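Glycoside hydrolase family 31 (Trueperella pyogenes, PDB 5I0F) probably hydrolyses cycloalternan, a cyclic glucose tetrasaccharide, through a covalent glycosyl-enzyme intermediate held in the active site of its TIM-barrel domain. Local coordinates at residues 292-297 against 585-590. Sequence-based numbering, arbitrary orientation.
Sequences EWIFGL and MPIMQY
A single buried water is gripped by three backbone groups: it gives its protons to I294 O and G296 O, 2.8 Å away each, and accepts the M588 N-H, whose N lies 3.0 Å from the water O. It sits where the 3-10 turn 292-295 runs into the first strand of the TIM barrel, 297-300, beside the last strand, 587-590. No direct hydrogen bond joins the two segments; the parallel pairing of the two strands runs through W298, whose backbone bonds M588 and Y590. I294 O also receives the W298 indole NE1, so one carbonyl serves water and ring. The same I294 O lies 3.7 Å from I587 CD1, and that methyl meets I294 CD1 at 4.0 Å. The F295 ring lies with I294 CG1 over the centre of one face, while its edge carbon CD1 approaches P586 O, in the ring plane, at 3.4 Å. R629 of helix 617-646 binds the carbonyls of F295, P586 and M585, tying both segments to that helix. Farther along, L297 has CG anti to its backbone N (chi1 179°), which carries CD1 to 3.8 Å from CG of the extended M588 chain; the other L297 methyl, CD2, stands at the edge of the Y590 ring, 4.3 Å from CE2. The Y590 hydroxyl bonds to H317. Direct backbone bonds thus close the barrel at W298, and just ahead of strand 297-300 water takes over the polar link, while the apolar contacts pack the chains separately from it.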
ATOM      1  N   GLU A 292      19.624  14.364   5.610  1.00 24.53           N
ATOM      2  CA  GLU A 292      20.540  13.564   4.759  1.00 25.70           C
ATOM      3  C   GLU A 292      20.711  12.108   5.205  1.00 23.60           C
ATOM      4  O   GLU A 292      20.995  11.233   4.380  1.00 22.45           O
ATOM      5  CB  GLU A 292      21.919  14.223   4.605  1.00 28.78           C
ATOM      6  CG  GLU A 292      22.711  14.490   5.892  1.00 32.33           C
ATOM      7  CD  GLU A 292      23.366  13.254   6.513  1.00 35.98           C
ATOM      8  OE1 GLU A 292      23.906  12.415   5.737  1.00 41.05           O
ATOM      9  OE2 GLU A 292      23.377  13.126   7.783  1.00 38.63           O
ATOM     10  N   TRP A 293      20.536  11.843   6.499  1.00 22.30           N
ATOM     11  CA  TRP A 293      20.727  10.474   7.015  1.00 21.53           C
ATOM     12  C   TRP A 293      19.736   9.445   6.467  1.00 20.83           C
ATOM     13  O   TRP A 293      20.015   8.248   6.566  1.00 20.89           O
ATOM     14  CB  TRP A 293      20.770  10.415   8.557  1.00 21.74           C
ATOM     15  CG  TRP A 293      19.589  11.042   9.327  1.00 21.57           C
ATOM     16  CD1 TRP A 293      19.569  12.286   9.904  1.00 22.05           C
ATOM     17  CD2 TRP A 293      18.324  10.441   9.635  1.00 21.17           C
ATOM     18  NE1 TRP A 293      18.367  12.492  10.541  1.00 22.02           N
ATOM     19  CE2 TRP A 293      17.578  11.389  10.376  1.00 21.44           C
ATOM     20  CE3 TRP A 293      17.744   9.195   9.362  1.00 20.57           C
ATOM     21  CZ2 TRP A 293      16.298  11.126  10.857  1.00 21.44           C
ATOM     22  CZ3 TRP A 293      16.451   8.935   9.847  1.00 20.67           C
ATOM     23  CH2 TRP A 293      15.746   9.905  10.577  1.00 20.55           C
ATOM     24  N   ILE A 294      18.617   9.873   5.868  1.00 19.54           N
ATOM     25  CA  ILE A 294      17.725   8.906   5.217  1.00 19.05           C
ATOM     26  C   ILE A 294      18.375   8.179   4.030  1.00 18.65           C
ATOM     27  O   ILE A 294      17.902   7.118   3.636  1.00 17.96           O
ATOM     28  CB  ILE A 294      16.343   9.471   4.810  1.00 19.28           C
ATOM     29  CG1 ILE A 294      16.439  10.511   3.700  1.00 19.84           C
ATOM     30  CG2 ILE A 294      15.605  10.020   6.036  1.00 19.44           C
ATOM     31  CD1 ILE A 294      15.175  10.688   2.903  1.00 19.60           C
ATOM     32  N   PHE A 295      19.483   8.717   3.503  1.00 18.67           N
ATOM     33  CA  PHE A 295      20.119   8.176   2.311  1.00 18.83           C
ATOM     34  C   PHE A 295      21.220   7.158   2.539  1.00 19.20           C
ATOM     35  O   PHE A 295      21.774   6.630   1.562  1.00 19.37           O
ATOM     36  CB  PHE A 295      20.630   9.319   1.438  1.00 19.80           C
ATOM     37  CG  PHE A 295      19.532  10.161   0.870  1.00 20.25           C
ATOM     38  CD1 PHE A 295      18.592   9.604   0.022  1.00 20.19           C
ATOM     39  CD2 PHE A 295      19.457  11.502   1.149  1.00 21.24           C
ATOM     40  CE1 PHE A 295      17.574  10.380  -0.512  1.00 20.98           C
ATOM     41  CE2 PHE A 295      18.440  12.292   0.614  1.00 21.67           C
ATOM     42  CZ  PHE A 295      17.498  11.725  -0.204  1.00 21.32           C
ATOM     43  N   GLY A 296      21.551   6.868   3.800  1.00 18.75           N
ATOM     44  CA  GLY A 296      22.477   5.761   4.091  1.00 19.04           C
ATOM     45  C   GLY A 296      21.754   4.412   4.086  1.00 18.18           C
ATOM     46  O   GLY A 296      20.561   4.338   3.834  1.00 17.86           O
ATOM     47  N   LEU A 297      22.464   3.329   4.361  1.00 18.28           N
ATOM     48  CA  LEU A 297      21.813   2.013   4.420  1.00 17.78           C
ATOM     49  C   LEU A 297      20.906   1.899   5.655  1.00 17.10           C
ATOM     50  O   LEU A 297      21.304   2.264   6.786  1.00 17.04           O
ATOM     51  CB  LEU A 297      22.863   0.901   4.421  1.00 18.30           C
ATOM     52  CG  LEU A 297      22.357  -0.540   4.504  1.00 18.42           C
ATOM     53  CD1 LEU A 297      21.450  -0.853   3.336  1.00 18.59           C
ATOM     54  CD2 LEU A 297      23.545  -1.487   4.523  1.00 19.18           C
ATOM     55  N   MET A 585      18.707   3.600  -5.759  1.00 18.45           N
ATOM     56  CA  MET A 585      17.316   3.947  -5.520  1.00 18.64           C
ATOM     57  C   MET A 585      17.195   4.894  -4.341  1.00 18.05           C
ATOM     58  O   MET A 585      18.161   5.056  -3.589  1.00 17.76           O
ATOM     59  CB  MET A 585      16.485   2.676  -5.299  1.00 18.90           C
ATOM     60  CG  MET A 585      16.383   1.823  -6.559  1.00 19.83           C
ATOM     61  SD  MET A 585      15.622   0.197  -6.333  1.00 19.79           S
ATOM     62  CE  MET A 585      15.943  -0.560  -7.916  1.00 20.24           C
ATOM     63  N   PRO A 586      16.016   5.545  -4.173  1.00 18.01           N
ATOM     64  CA  PRO A 586      15.946   6.624  -3.161  1.00 18.05           C
ATOM     65  C   PRO A 586      16.232   6.176  -1.716  1.00 17.98           C
ATOM     66  O   PRO A 586      17.089   6.770  -1.069  1.00 17.91           O
ATOM     67  CB  PRO A 586      14.523   7.176  -3.327  1.00 17.79           C
ATOM     68  CG  PRO A 586      14.150   6.816  -4.746  1.00 18.38           C
ATOM     69  CD  PRO A 586      14.785   5.483  -4.988  1.00 18.00           C
ATOM     70  N   ILE A 587      15.592   5.081  -1.278  1.00 17.90           N
ATOM     71  CA  ILE A 587      15.808   4.510   0.050  1.00 17.85           C
ATOM     72  C   ILE A 587      16.329   3.093  -0.109  1.00 17.93           C
ATOM     73  O   ILE A 587      15.720   2.264  -0.810  1.00 17.00           O
ATOM     74  CB  ILE A 587      14.534   4.498   0.904  1.00 17.93           C
ATOM     75  CG1 ILE A 587      13.906   5.903   0.977  1.00 18.63           C
ATOM     76  CG2 ILE A 587      14.799   3.921   2.282  1.00 17.93           C
ATOM     77  CD1 ILE A 587      14.753   6.946   1.647  1.00 19.26           C
ATOM     78  N   MET A 588      17.485   2.854   0.505  1.00 17.87           N
ATOM     79  CA  MET A 588      18.203   1.583   0.425  1.00 18.12           C
ATOM     80  C   MET A 588      18.071   0.861   1.766  1.00 18.01           C
ATOM     81  O   MET A 588      18.554   1.360   2.794  1.00 18.18           O
ATOM     82  CB  MET A 588      19.677   1.846   0.094  1.00 18.79           C
ATOM     83  CG  MET A 588      20.499   0.577  -0.030  1.00 18.90           C
ATOM     84  SD  MET A 588      22.256   0.964  -0.175  1.00 19.99           S
ATOM     85  CE  MET A 588      22.862  -0.674  -0.573  1.00 19.93           C
ATOM     86  N   GLN A 589      17.447  -0.314   1.760  1.00 17.58           N
ATOM     87  CA  GLN A 589      17.071  -0.993   2.985  1.00 17.46           C
ATOM     88  C   GLN A 589      16.978  -2.494   2.809  1.00 17.05           C
ATOM     89  O   GLN A 589      16.381  -2.973   1.834  1.00 16.37           O
ATOM     90  CB  GLN A 589      15.696  -0.460   3.430  1.00 17.93           C
ATOM     91  CG  GLN A 589      15.117  -1.050   4.717  1.00 18.43           C
ATOM     92  CD  GLN A 589      13.819  -1.846   4.550  1.00 19.25           C
ATOM     93  OE1 GLN A 589      13.049  -1.990   5.498  1.00 19.27           O
ATOM     94  NE2 GLN A 589      13.568  -2.362   3.346  1.00 19.86           N
ATOM     95  N   TYR A 590      17.515  -3.235   3.769  1.00 16.63           N
ATOM     96  CA  TYR A 590      17.273  -4.695   3.845  1.00 16.73           C
ATOM     97  C   TYR A 590      16.367  -5.000   5.039  1.00 16.39           C
ATOM     98  O   TYR A 590      16.359  -4.272   6.025  1.00 15.89           O
ATOM     99  CB  TYR A 590      18.576  -5.500   3.865  1.00 17.30           C
ATOM    100  CG  TYR A 590      19.371  -5.445   5.161  1.00 17.34           C
ATOM    101  CD1 TYR A 590      19.005  -6.231   6.260  1.00 17.08           C
ATOM    102  CD2 TYR A 590      20.519  -4.639   5.273  1.00 17.57           C
ATOM    103  CE1 TYR A 590      19.742  -6.191   7.444  1.00 17.26           C
ATOM    104  CE2 TYR A 590      21.263  -4.601   6.444  1.00 17.59           C
ATOM    105  CZ  TYR A 590      20.881  -5.370   7.525  1.00 17.19           C
ATOM    106  OH  TYR A 590      21.627  -5.329   8.681  1.00 16.47           O
TER
HETATM  107  O   HOH W   1      18.749   5.139   1.920  1.00 18.21           O